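Local coordinates for protein peptidoglycan glycosyltransferase (Atopobium parvulum, PDB 4OVD) that is a penicillin-binding protein, with a dimerisation domain and a penicillin-binding transpeptidase domain in one chain, at residues A[160-165]-A[266-271]; A[225-230]-A[260-265]; A[299-304]-A[367-372]. One frame throughout, in Å; residues are numbered along the deposited sequence.

Contact 1: A[160-165]-A[266-271]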
ATOM      1  N   GLY A 160      -5.860  11.665  11.273  1.00 49.33           N
ATOM      2  CA  GLY A 160      -6.498  11.342  10.010  1.00 49.84           C
ATOM      3  C   GLY A 160      -6.682  12.518   9.087  1.00 50.78           C
ATOM      4  O   GLY A 160      -7.263  12.356   7.990  1.00 49.75           O
ATOM      5  N   VAL A 161      -6.146  13.679   9.468  1.00 46.03           N
ATOM      6  CA  VAL A 161      -6.345  14.856   8.629  1.00 50.15           C
ATOM      7  C   VAL A 161      -5.599  14.719   7.284  1.00 48.19           C
ATOM      8  O   VAL A 161      -5.963  15.347   6.274  1.00 48.45           O
ATOM      9  CB  VAL A 161      -5.969  16.151   9.353  1.00 60.51           C
ATOM     10  CG1 VAL A 161      -4.461  16.337   9.386  1.00 63.30           C
ATOM     11  CG2 VAL A 161      -6.597  17.327   8.640  1.00 73.82           C
ATOM     12  N   GLN A 162      -4.539  13.922   7.269  1.00 40.86           N
ATOM     13  CA  GLN A 162      -3.825  13.647   6.056  1.00 38.13           C
ATOM     14  C   GLN A 162      -4.759  12.978   5.034  1.00 41.45           C
ATOM     15  O   GLN A 162      -4.708  13.263   3.828  1.00 43.43           O
ATOM     16  CB  GLN A 162      -2.626  12.771   6.356  1.00 39.93           C
ATOM     17  CG  GLN A 162      -1.578  12.697   5.249  1.00 41.03           C
ATOM     18  CD  GLN A 162      -0.383  11.897   5.742  1.00 40.92           C
ATOM     19  OE1 GLN A 162      -0.548  10.770   6.105  1.00 42.97           O
ATOM     20  NE2 GLN A 162       0.777  12.483   5.807  1.00 43.62           N
ATOM     21  N   ILE A 163      -5.625  12.097   5.506  1.00 37.48           N
ATOM     22  CA  ILE A 163      -6.583  11.396   4.636  1.00 36.36           C
ATOM     23  C   ILE A 163      -7.720  12.351   4.380  1.00 39.76           C
ATOM     24  O   ILE A 163      -8.168  12.515   3.266  1.00 36.83           O
ATOM     25  CB  ILE A 163      -7.147  10.128   5.330  1.00 37.91           C
ATOM     26  CG1 ILE A 163      -6.047   9.130   5.705  1.00 41.67           C
ATOM     27  CG2 ILE A 163      -8.181   9.403   4.499  1.00 41.76           C
ATOM     28  CD1 ILE A 163      -5.106   8.757   4.594  1.00 45.51           C
ATOM     29  N   LEU A 164      -8.210  12.994   5.420  1.00 39.03           N
ATOM     30  CA  LEU A 164      -9.331  13.910   5.245  1.00 45.28           C
ATOM     31  C   LEU A 164      -9.048  15.075   4.301  1.00 40.95           C
ATOM     32  O   LEU A 164      -9.882  15.427   3.480  1.00 41.46           O
ATOM     33  CB  LEU A 164      -9.789  14.482   6.593  1.00 44.11           C
ATOM     34  CG  LEU A 164     -10.293  13.428   7.559  1.00 45.41           C
ATOM     35  CD1 LEU A 164     -10.404  13.980   9.001  1.00 47.82           C
ATOM     36  CD2 LEU A 164     -11.623  12.940   7.042  1.00 47.46           C
ATOM     37  N   GLY A 165      -7.883  15.678   4.436  1.00 45.32           N
ATOM     38  CA  GLY A 165      -7.513  16.851   3.637  1.00 42.91           C
ATOM     39  C   GLY A 165      -8.018  18.089   4.326  1.00 46.03           C
ATOM     40  O   GLY A 165      -8.676  18.005   5.353  1.00 46.16           O
ATOM     41  N   TYR A 266       4.617   9.655   6.947  1.00 38.78           N
ATOM     42  CA  TYR A 266       5.361  10.549   7.775  1.00 38.88           C
ATOM     43  C   TYR A 266       6.255  11.264   6.796  1.00 44.45           C
ATOM     44  O   TYR A 266       6.896  10.595   5.971  1.00 44.42           O
ATOM     45  CB  TYR A 266       6.206   9.790   8.818  1.00 39.56           C
ATOM     46  CG  TYR A 266       6.962  10.689   9.755  1.00 44.24           C
ATOM     47  CD1 TYR A 266       8.134  11.295   9.359  1.00 47.76           C
ATOM     48  CD2 TYR A 266       6.512  10.936  11.051  1.00 51.21           C
ATOM     49  CE1 TYR A 266       8.819  12.154  10.204  1.00 54.23           C
ATOM     50  CE2 TYR A 266       7.201  11.795  11.901  1.00 49.49           C
ATOM     51  CZ  TYR A 266       8.339  12.403  11.462  1.00 52.58           C
ATOM     52  OH  TYR A 266       9.056  13.226  12.284  1.00 67.83           O
ATOM     53  N   PRO A 267       6.375  12.610   6.919  1.00 46.82           N
ATOM     54  CA  PRO A 267       5.753  13.483   7.928  1.00 49.70           C
ATOM     55  C   PRO A 267       4.264  13.658   7.835  1.00 52.16           C
ATOM     56  O   PRO A 267       3.680  13.650   6.729  1.00 48.06           O
ATOM     57  CB  PRO A 267       6.442  14.866   7.731  1.00 54.38           C
ATOM     58  CG  PRO A 267       7.342  14.739   6.560  1.00 55.76           C
ATOM     59  CD  PRO A 267       7.488  13.266   6.213  1.00 55.06           C
ATOM     60  N   LEU A 268       3.664  13.897   9.004  1.00 44.78           N
ATOM     61  CA  LEU A 268       2.250  14.091   9.140  1.00 45.79           C
ATOM     62  C   LEU A 268       2.032  15.570   9.278  1.00 49.38           C
ATOM     63  O   LEU A 268       2.943  16.290   9.683  1.00 47.11           O
ATOM     64  CB  LEU A 268       1.740  13.423  10.400  1.00 49.81           C
ATOM     65  CG  LEU A 268       1.601  11.906  10.410  1.00 50.86           C
ATOM     66  CD1 LEU A 268       1.533  11.342  11.832  1.00 51.47           C
ATOM     67  CD2 LEU A 268       0.352  11.557   9.622  1.00 47.40           C
ATOM     68  N   PRO A 269       0.858  16.050   8.903  1.00 46.29           N
ATOM     69  CA  PRO A 269       0.646  17.499   9.069  1.00 57.26           C
ATOM     70  C   PRO A 269      -0.120  17.899  10.346  1.00 61.30           C
ATOM     71  O   PRO A 269      -0.796  17.069  10.944  1.00 65.50           O
ATOM     72  CB  PRO A 269      -0.275  17.816   7.924  1.00 50.02           C
ATOM     73  CG  PRO A 269      -1.131  16.611   7.833  1.00 52.79           C
ATOM     74  CD  PRO A 269      -0.263  15.427   8.209  1.00 50.79           C
ATOM     75  N   ASP A 270      -0.105  19.190  10.678  1.00 79.33           N
ATOM     76  CA  ASP A 270      -0.875  19.711  11.817  1.00 83.14           C
ATOM     77  C   ASP A 270      -1.320  21.154  11.586  1.00 91.70           C
ATOM     78  O   ASP A 270      -0.622  21.928  10.915  1.00 72.90           O
ATOM     79  CB  ASP A 270      -0.080  19.667  13.113  1.00 98.78           C
ATOM     80  CG  ASP A 270       1.011  20.708  13.159  1.00102.64           C
ATOM     81  OD1 ASP A 270       1.601  20.966  12.085  1.00 96.97           O
ATOM     82  OD2 ASP A 270       1.282  21.246  14.266  1.00 80.01           O
ATOM     83  N   PHE A 271      -2.448  21.519  12.205  1.00108.74           N
ATOM     84  CA  PHE A 271      -3.012  22.865  12.092  1.00111.32           C
ATOM     85  C   PHE A 271      -3.328  23.109  10.623  1.00119.28           C
ATOM     86  O   PHE A 271      -3.229  22.183   9.812  1.00 97.71           O
ATOM     87  CB  PHE A 271      -2.034  23.923  12.619  1.00103.90           C
ATOM     88  CG  PHE A 271      -1.787  23.847  14.100  1.00100.10           C
ATOM     89  CD1 PHE A 271      -1.362  22.665  14.698  1.00110.78           C
ATOM     90  CD2 PHE A 271      -1.882  24.976  14.880  1.00 91.81           C
ATOM     91  CE1 PHE A 271      -1.110  22.599  16.063  1.00103.89           C
ATOM     92  CE2 PHE A 271      -1.621  24.923  16.238  1.00109.94           C
ATOM     93  CZ  PHE A 271      -1.236  23.732  16.834  1.00107.69           C
TER
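Q162 and V161 of the short helix 161-164 lie against P269 in the loop that follows strand 260-266. Q162 reaches furthest across. Its CG stands anti to the backbone N (chi1 -165°), and the chain then runs straight out towards the loop. At the root, Q162 CB rests on P269 CD at 4.0 Å. Further out, the carbonyl end of the amide meets a leucine branch, with Q162 OE1 3.7 Å from L268 CD2. The side chains of Q162 and L268 cross at about a right angle. On the amino side of the amide, Q162 NE2 lies 3.9 Å from P269 CD. Q162 NE2 also comes within 3.3 Å of P267 O, the carbonyl of a proline that follows a cis peptide bond. Its hydrogen bonds go to S281 O and S265 O. This buried nitrogen is thus held by two backbone carbonyls, one at S281 and one in strand 260-266 just before the loop. Those two bonds should also limit the rotation of the amide.

V161 makes the apolar half of the contact. V161 CG1 touches P269 CG at 3.7 Å, and the two side chains slide past each other in opposite directions. The proline ring is therefore met by the valine and by the base of the glutamine. G160 occupies the N-cap position, and its N bonds to E232 OE2 of helix 225-242. The arrangement is consistent with a junction between the two modules of a penicillin-binding protein: a one-turn helix, probably of the dimerisation module, packs on a proline-rich loop of the transpeptidase module.

Contact 2: A[225-230]-A[260-265]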
ATOM      1  N   ILE A 225     -11.310   5.494  13.090  1.00 51.55           N
ATOM      2  CA  ILE A 225     -10.532   6.624  13.592  1.00 52.37           C
ATOM      3  C   ILE A 225      -9.613   6.300  14.726  1.00 48.99           C
ATOM      4  O   ILE A 225      -8.534   6.864  14.809  1.00 52.21           O
ATOM      5  CB  ILE A 225     -11.443   7.817  13.932  1.00 53.87           C
ATOM      6  CG1 ILE A 225     -10.634   9.126  14.018  1.00 52.99           C
ATOM      7  CG2 ILE A 225     -12.305   7.496  15.142  1.00 56.90           C
ATOM      8  CD1 ILE A 225     -10.038   9.530  12.702  1.00 54.01           C
ATOM      9  N   GLU A 226     -10.020   5.400  15.603  1.00 54.98           N
ATOM     10  CA  GLU A 226      -9.121   5.011  16.702  1.00 59.95           C
ATOM     11  C   GLU A 226      -7.897   4.221  16.169  1.00 54.57           C
ATOM     12  O   GLU A 226      -6.779   4.346  16.658  1.00 49.96           O
ATOM     13  CB  GLU A 226      -9.883   4.194  17.757  1.00 70.72           C
ATOM     14  CG  GLU A 226      -9.364   4.459  19.153  1.00 77.89           C
ATOM     15  CD  GLU A 226      -9.576   5.905  19.599  1.00 83.43           C
ATOM     16  OE1 GLU A 226     -10.580   6.554  19.200  1.00 84.95           O
ATOM     17  OE2 GLU A 226      -8.735   6.404  20.380  1.00100.87           O
ATOM     18  N   LEU A 227      -8.103   3.435  15.117  1.00 54.96           N
ATOM     19  CA  LEU A 227      -7.003   2.700  14.510  1.00 52.54           C
ATOM     20  C   LEU A 227      -6.108   3.660  13.730  1.00 48.65           C
ATOM     21  O   LEU A 227      -4.913   3.472  13.591  1.00 46.78           O
ATOM     22  CB  LEU A 227      -7.550   1.613  13.604  1.00 54.18           C
ATOM     23  CG  LEU A 227      -6.447   0.679  13.172  1.00 58.98           C
ATOM     24  CD1 LEU A 227      -5.761   0.114  14.416  1.00 65.01           C
ATOM     25  CD2 LEU A 227      -7.071  -0.402  12.303  1.00 58.04           C
ATOM     26  N   GLN A 228      -6.685   4.736  13.270  1.00 48.78           N
ATOM     27  CA  GLN A 228      -5.922   5.721  12.534  1.00 43.52           C
ATOM     28  C   GLN A 228      -4.978   6.395  13.481  1.00 43.04           C
ATOM     29  O   GLN A 228      -3.842   6.646  13.158  1.00 45.78           O
ATOM     30  CB  GLN A 228      -6.875   6.729  11.873  1.00 43.11           C
ATOM     31  CG  GLN A 228      -6.176   7.814  11.117  1.00 43.34           C
ATOM     32  CD  GLN A 228      -5.434   7.295   9.936  1.00 44.38           C
ATOM     33  OE1 GLN A 228      -5.788   6.240   9.363  1.00 42.25           O
ATOM     34  NE2 GLN A 228      -4.397   8.029   9.533  1.00 50.74           N
ATOM     35  N   LYS A 229      -5.425   6.633  14.696  1.00 49.27           N
ATOM     36  CA  LYS A 229      -4.579   7.295  15.687  1.00 52.26           C
ATOM     37  C   LYS A 229      -3.370   6.464  16.072  1.00 49.77           C
ATOM     38  O   LYS A 229      -2.271   6.968  16.278  1.00 51.77           O
ATOM     39  CB  LYS A 229      -5.444   7.575  16.919  1.00 61.76           C
ATOM     40  CG  LYS A 229      -4.746   8.266  18.063  1.00 67.82           C
ATOM     41  CD  LYS A 229      -5.693   8.290  19.264  1.00 76.35           C
ATOM     42  CE  LYS A 229      -5.088   9.013  20.446  1.00 77.74           C
ATOM     43  NZ  LYS A 229      -4.878  10.437  20.055  1.00 82.68           N
ATOM     44  N   LYS A 230      -3.599   5.182  16.266  1.00 53.44           N
ATOM     45  CA  LYS A 230      -2.520   4.240  16.552  1.00 52.37           C
ATOM     46  C   LYS A 230      -1.576   4.158  15.373  1.00 46.60           C
ATOM     47  O   LYS A 230      -0.369   4.112  15.562  1.00 46.91           O
ATOM     48  CB  LYS A 230      -3.068   2.848  16.792  1.00 55.87           C
ATOM     49  CG  LYS A 230      -3.931   2.707  18.035  1.00 62.38           C
ATOM     50  CD  LYS A 230      -4.448   1.278  18.145  1.00 65.76           C
ATOM     51  CE  LYS A 230      -5.372   1.126  19.323  1.00 68.84           C
ATOM     52  NZ  LYS A 230      -4.583   1.462  20.525  1.00 68.64           N
ATOM     53  N   ILE A 260     -10.063   0.588   3.370  1.00 42.05           N
ATOM     54  CA  ILE A 260      -8.875   0.968   4.153  1.00 37.08           C
ATOM     55  C   ILE A 260      -9.247   1.389   5.560  1.00 39.80           C
ATOM     56  O   ILE A 260     -10.008   2.386   5.793  1.00 39.60           O
ATOM     57  CB  ILE A 260      -8.108   2.051   3.438  1.00 36.50           C
ATOM     58  CG1 ILE A 260      -7.577   1.501   2.094  1.00 34.34           C
ATOM     59  CG2 ILE A 260      -6.910   2.534   4.286  1.00 39.35           C
ATOM     60  CD1 ILE A 260      -7.214   2.601   1.094  1.00 34.32           C
ATOM     61  N   TYR A 261      -8.753   0.624   6.524  1.00 37.52           N
ATOM     62  CA  TYR A 261      -9.074   0.905   7.880  1.00 39.59           C
ATOM     63  C   TYR A 261      -8.260   2.021   8.449  1.00 39.98           C
ATOM     64  O   TYR A 261      -8.737   2.735   9.329  1.00 43.97           O
ATOM     65  CB  TYR A 261      -8.853  -0.295   8.760  1.00 42.53           C
ATOM     66  CG  TYR A 261      -9.590  -1.523   8.377  1.00 42.07           C
ATOM     67  CD1 TYR A 261     -10.982  -1.585   8.472  1.00 44.72           C
ATOM     68  CD2 TYR A 261      -8.894  -2.670   8.069  1.00 42.53           C
ATOM     69  CE1 TYR A 261     -11.662  -2.739   8.147  1.00 48.28           C
ATOM     70  CE2 TYR A 261      -9.556  -3.850   7.767  1.00 48.08           C
ATOM     71  CZ  TYR A 261     -10.930  -3.891   7.836  1.00 44.40           C
ATOM     72  OH  TYR A 261     -11.526  -5.068   7.532  1.00 45.21           O
ATOM     73  N   ALA A 262      -7.029   2.126   7.997  1.00 39.33           N
ATOM     74  CA  ALA A 262      -6.095   3.179   8.437  1.00 39.61           C
ATOM     75  C   ALA A 262      -4.955   3.338   7.460  1.00 38.89           C
ATOM     76  O   ALA A 262      -4.587   2.404   6.786  1.00 40.03           O
ATOM     77  CB  ALA A 262      -5.537   2.856   9.794  1.00 43.92           C
ATOM     78  N   ALA A 263      -4.410   4.541   7.360  1.00 40.66           N
ATOM     79  CA  ALA A 263      -3.299   4.778   6.475  1.00 37.74           C
ATOM     80  C   ALA A 263      -2.627   6.080   6.800  1.00 35.81           C
ATOM     81  O   ALA A 263      -3.295   7.110   7.070  1.00 34.97           O
ATOM     82  CB  ALA A 263      -3.788   4.772   5.021  1.00 37.43           C
ATOM     83  N   ALA A 264      -1.305   6.073   6.768  1.00 38.85           N
ATOM     84  CA  ALA A 264      -0.567   7.294   7.044  1.00 37.42           C
ATOM     85  C   ALA A 264       0.841   7.278   6.492  1.00 37.09           C
ATOM     86  O   ALA A 264       1.397   6.227   6.250  1.00 35.61           O
ATOM     87  CB  ALA A 264      -0.536   7.540   8.549  1.00 41.54           C
ATOM     88  N   SER A 265       1.367   8.470   6.245  1.00 34.27           N
ATOM     89  CA  SER A 265       2.718   8.692   5.809  1.00 37.43           C
ATOM     90  C   SER A 265       3.333   9.750   6.732  1.00 35.76           C
ATOM     91  O   SER A 265       2.672  10.630   7.194  1.00 41.56           O
ATOM     92  CB  SER A 265       2.731   9.226   4.352  1.00 40.04           C
ATOM     93  OG  SER A 265       2.405   8.183   3.501  1.00 53.02           O
TER
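The outermost strand 260-266 of the five-stranded antiparallel sheet, the sheet at the heart of the penicillin-binding transpeptidase fold, is met here by helix 225-242. The amide of Q228 pairs with the backbone of A263. A263 N donates to Q228 OE1 over 3.0 Å, in the carbonyl plane and on a lone pair. In return Q228 NE2 gives a bond of 2.9 Å to A263 O, nearly straight at 165°. This second bond lies in the plane of the amide but reaches A263 O from above its carbonyl plane. The side chain bends at chi2 (66°), which turns the amide along the strand instead of straight into it. Q228 OE1 also lies 3.2 Å from A262 CA. Q228 NE2 has a further partner in E232 OE2, one turn on in the helix.

L227 supplies the apolar part. L227 CD2 touches Y261 CB at 4.0 Å, while L227 CG packs on A262 CB at 4.1 Å.

Y261 and A262 form a classic beta bulge opposite A252. The axes of segments 225-230 and 262-265 approach to 7.4 Å, with their N-to-C directions 30° apart. A262 and A264 bond by their backbones to strand 248-253 on the inner side of the sheet. Beyond L227 lies helix 542-556, through F549 and A553.

Contact 3: A[299-304]-A[367-372]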
ATOM      1  N   VAL A 299       6.761 -11.896  -4.266  1.00 28.45           N
ATOM      2  CA  VAL A 299       5.471 -12.589  -4.183  1.00 32.70           C
ATOM      3  C   VAL A 299       4.761 -12.535  -5.550  1.00 33.57           C
ATOM      4  O   VAL A 299       4.052 -13.467  -5.944  1.00 31.42           O
ATOM      5  CB  VAL A 299       4.667 -11.904  -3.088  1.00 33.54           C
ATOM      6  CG1 VAL A 299       3.206 -12.289  -3.190  1.00 39.80           C
ATOM      7  CG2 VAL A 299       5.271 -12.294  -1.730  1.00 33.90           C
ATOM      8  N   ILE A 300       4.982 -11.438  -6.277  1.00 29.79           N
ATOM      9  CA  ILE A 300       4.440 -11.273  -7.630  1.00 32.79           C
ATOM     10  C   ILE A 300       5.157 -12.217  -8.586  1.00 32.59           C
ATOM     11  O   ILE A 300       4.563 -12.951  -9.331  1.00 28.28           O
ATOM     12  CB  ILE A 300       4.549  -9.778  -8.044  1.00 29.82           C
ATOM     13  CG1 ILE A 300       3.560  -9.033  -7.146  1.00 33.76           C
ATOM     14  CG2 ILE A 300       4.118  -9.550  -9.445  1.00 29.50           C
ATOM     15  CD1 ILE A 300       3.801  -7.587  -6.970  1.00 41.76           C
ATOM     16  N   THR A 301       6.474 -12.207  -8.555  1.00 29.68           N
ATOM     17  CA  THR A 301       7.249 -13.083  -9.402  1.00 28.08           C
ATOM     18  C   THR A 301       6.894 -14.543  -9.176  1.00 30.16           C
ATOM     19  O   THR A 301       6.759 -15.323 -10.144  1.00 31.05           O
ATOM     20  CB  THR A 301       8.714 -12.883  -9.108  1.00 33.47           C
ATOM     21  OG1 THR A 301       8.998 -11.479  -9.305  1.00 31.92           O
ATOM     22  CG2 THR A 301       9.568 -13.872  -9.952  1.00 33.33           C
ATOM     23  N   THR A 302       6.770 -14.969  -7.915  1.00 26.54           N
ATOM     24  CA  THR A 302       6.467 -16.397  -7.701  1.00 27.75           C
ATOM     25  C   THR A 302       5.042 -16.700  -8.076  1.00 28.56           C
ATOM     26  O   THR A 302       4.751 -17.802  -8.573  1.00 31.56           O
ATOM     27  CB  THR A 302       6.781 -16.824  -6.258  1.00 31.47           C
ATOM     28  OG1 THR A 302       6.195 -15.859  -5.384  1.00 31.60           O
ATOM     29  CG2 THR A 302       8.244 -16.696  -5.964  1.00 33.67           C
ATOM     30  N   SER A 303       4.130 -15.782  -7.790  1.00 29.82           N
ATOM     31  CA  SER A 303       2.750 -15.983  -8.227  1.00 32.74           C
ATOM     32  C   SER A 303       2.624 -16.210  -9.742  1.00 35.25           C
ATOM     33  O   SER A 303       1.884 -17.084 -10.201  1.00 31.89           O
ATOM     34  CB  SER A 303       1.911 -14.788  -7.861  1.00 34.99           C
ATOM     35  OG  SER A 303       1.849 -14.765  -6.464  1.00 35.49           O
ATOM     36  N   ILE A 304       3.323 -15.414 -10.524  1.00 30.64           N
ATOM     37  CA  ILE A 304       3.283 -15.548 -11.958  1.00 34.58           C
ATOM     38  C   ILE A 304       3.756 -16.917 -12.460  1.00 34.69           C
ATOM     39  O   ILE A 304       3.111 -17.491 -13.325  1.00 35.42           O
ATOM     40  CB  ILE A 304       4.110 -14.421 -12.604  1.00 33.29           C
ATOM     41  CG1 ILE A 304       3.432 -13.088 -12.377  1.00 31.15           C
ATOM     42  CG2 ILE A 304       4.238 -14.634 -14.102  1.00 36.62           C
ATOM     43  CD1 ILE A 304       4.377 -11.919 -12.737  1.00 34.56           C
ATOM     44  N   LYS A 367       8.292 -12.575 -21.606  1.00 38.69           N
ATOM     45  CA  LYS A 367       6.922 -12.433 -22.087  1.00 42.17           C
ATOM     46  C   LYS A 367       5.878 -12.770 -21.037  1.00 42.66           C
ATOM     47  O   LYS A 367       4.960 -11.967 -20.829  1.00 40.05           O
ATOM     48  CB  LYS A 367       6.703 -13.301 -23.330  1.00 45.70           C
ATOM     49  CG  LYS A 367       5.262 -13.249 -23.834  1.00 49.54           C
ATOM     50  CD  LYS A 367       5.163 -13.800 -25.252  1.00 55.42           C
ATOM     51  CE  LYS A 367       3.707 -13.959 -25.618  1.00 60.60           C
ATOM     52  NZ  LYS A 367       3.629 -14.370 -27.018  1.00 74.17           N
ATOM     53  N   ARG A 368       5.955 -13.973 -20.433  1.00 40.12           N
ATOM     54  CA  ARG A 368       4.980 -14.339 -19.398  1.00 41.54           C
ATOM     55  C   ARG A 368       5.171 -13.477 -18.186  1.00 37.28           C
ATOM     56  O   ARG A 368       4.197 -13.175 -17.484  1.00 33.90           O
ATOM     57  CB  ARG A 368       5.013 -15.842 -19.032  1.00 39.51           C
ATOM     58  CG  ARG A 368       4.440 -16.723 -20.131  1.00 47.04           C
ATOM     59  CD  ARG A 368       4.489 -18.214 -19.828  1.00 47.08           C
ATOM     60  NE  ARG A 368       5.864 -18.690 -19.695  1.00 43.67           N
ATOM     61  CZ  ARG A 368       6.232 -19.928 -19.988  1.00 48.95           C
ATOM     62  NH1 ARG A 368       5.328 -20.765 -20.481  1.00 43.75           N
ATOM     63  NH2 ARG A 368       7.517 -20.310 -19.827  1.00 48.94           N
ATOM     64  N   PHE A 369       6.412 -13.043 -17.946  1.00 36.28           N
ATOM     65  CA  PHE A 369       6.659 -12.178 -16.805  1.00 34.80           C
ATOM     66  C   PHE A 369       5.969 -10.856 -17.015  1.00 37.55           C
ATOM     67  O   PHE A 369       5.218 -10.399 -16.165  1.00 36.25           O
ATOM     68  CB  PHE A 369       8.155 -11.924 -16.591  1.00 35.59           C
ATOM     69  CG  PHE A 369       8.470 -11.072 -15.381  1.00 35.54           C
ATOM     70  CD1 PHE A 369       8.376 -11.599 -14.082  1.00 35.83           C
ATOM     71  CD2 PHE A 369       8.882  -9.800 -15.529  1.00 36.58           C
ATOM     72  CE1 PHE A 369       8.703 -10.847 -13.018  1.00 37.89           C
ATOM     73  CE2 PHE A 369       9.245  -9.032 -14.432  1.00 37.72           C
ATOM     74  CZ  PHE A 369       9.179  -9.565 -13.181  1.00 37.52           C
ATOM     75  N   ALA A 370       6.261 -10.206 -18.131  1.00 38.41           N
ATOM     76  CA  ALA A 370       5.649  -8.918 -18.418  1.00 37.04           C
ATOM     77  C   ALA A 370       4.115  -9.035 -18.482  1.00 38.92           C
ATOM     78  O   ALA A 370       3.392  -8.110 -18.097  1.00 39.83           O
ATOM     79  CB  ALA A 370       6.208  -8.334 -19.690  1.00 41.45           C
ATOM     80  N   GLU A 371       3.581 -10.149 -18.966  1.00 37.13           N
ATOM     81  CA  GLU A 371       2.119 -10.270 -18.969  1.00 40.47           C
ATOM     82  C   GLU A 371       1.578 -10.355 -17.569  1.00 38.02           C
ATOM     83  O   GLU A 371       0.559  -9.755 -17.268  1.00 38.02           O
ATOM     84  CB  GLU A 371       1.629 -11.467 -19.786  1.00 45.16           C
ATOM     85  CG  GLU A 371       1.761 -11.190 -21.283  1.00 57.46           C
ATOM     86  CD  GLU A 371       1.565 -12.427 -22.132  1.00 68.01           C
ATOM     87  OE1 GLU A 371       1.535 -13.557 -21.579  1.00 77.31           O
ATOM     88  OE2 GLU A 371       1.489 -12.257 -23.362  1.00 64.89           O
ATOM     89  N   GLY A 372       2.301 -11.031 -16.681  1.00 35.74           N
ATOM     90  CA  GLY A 372       1.831 -11.158 -15.317  1.00 35.52           C
ATOM     91  C   GLY A 372       1.882  -9.853 -14.557  1.00 35.05           C
ATOM     92  O   GLY A 372       0.993  -9.587 -13.771  1.00 34.69           O
TER
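Helices 298-307 and 366-375 meet at a steep angle: the axes of their segments 299-304 and 367-372 pass 9.8 Å apart at 118°, and the nearest pair of alpha carbons is I304 CA and G372 CA, at 5.7 Å. I304 carries most of the contact. Its CG1 lies anti to the carbonyl carbon (chi1 -68°) and CD1 continues outward, so the longer branch reaches the second helix. There I304 CD1 lies 3.7 Å from G372 CA. G372 has no side chain, and the isoleucine sits directly on its backbone. I304 CD1 also approaches F369 O at 3.8 Å. The other branch, I304 CG2, touches R368 O at 3.7 Å. The isoleucine thus packs largely on main-chain atoms.

F369 returns the contact from the second helix. Its CG is anti to the backbone N (chi1 -178°), which carries the ring across towards segment 299-304. F369 CD1 comes 4.2 Å from I304 CD1. At the ring edge, close to the ring plane, T301 OG1 lies 3.8 Å from F369 CE1. The hydroxyl has its hydrogen bond to A409 O, so the ring meets an oxygen already engaged. No hydrogen bond joins the two segments.

Within the first helix, S303 OG gives a bond of 2.6 Å to V299 O, which also takes the backbone N of S303. Helix 353-364 lies beside the crossing, where I364 touches both T301 and I304. Just ahead of segment 299-304 the sequence carries the SXXK motif of the family, ending at K298. The contact is helix-on-helix packing in the helical part of the penicillin-binding transpeptidase fold.

Contacts 1 and 2 adjoin each other, with centres 11 Å apart, and share strand 260-266 and its continuation. I163 CD1 of contact 1 packs on A263 O of contact 2 at 3.5 Å. E232 of helix 225-242 also serves both. Contact 3 lies on the other side of the chain's centre, 36 Å from contact 1 and 32 Å from contact 2, centre to centre. Contact 1 is partly buried; contacts 2 and 3 are buried. Contact 2 alone has clear hydrogen bonds across its segments, as suits an outermost strand. Contact 1 mixes proline packing with a glutamine amide. Contact 3 joins two helices by van der Waals packing of an isoleucine on main chain and a phenylalanine ring.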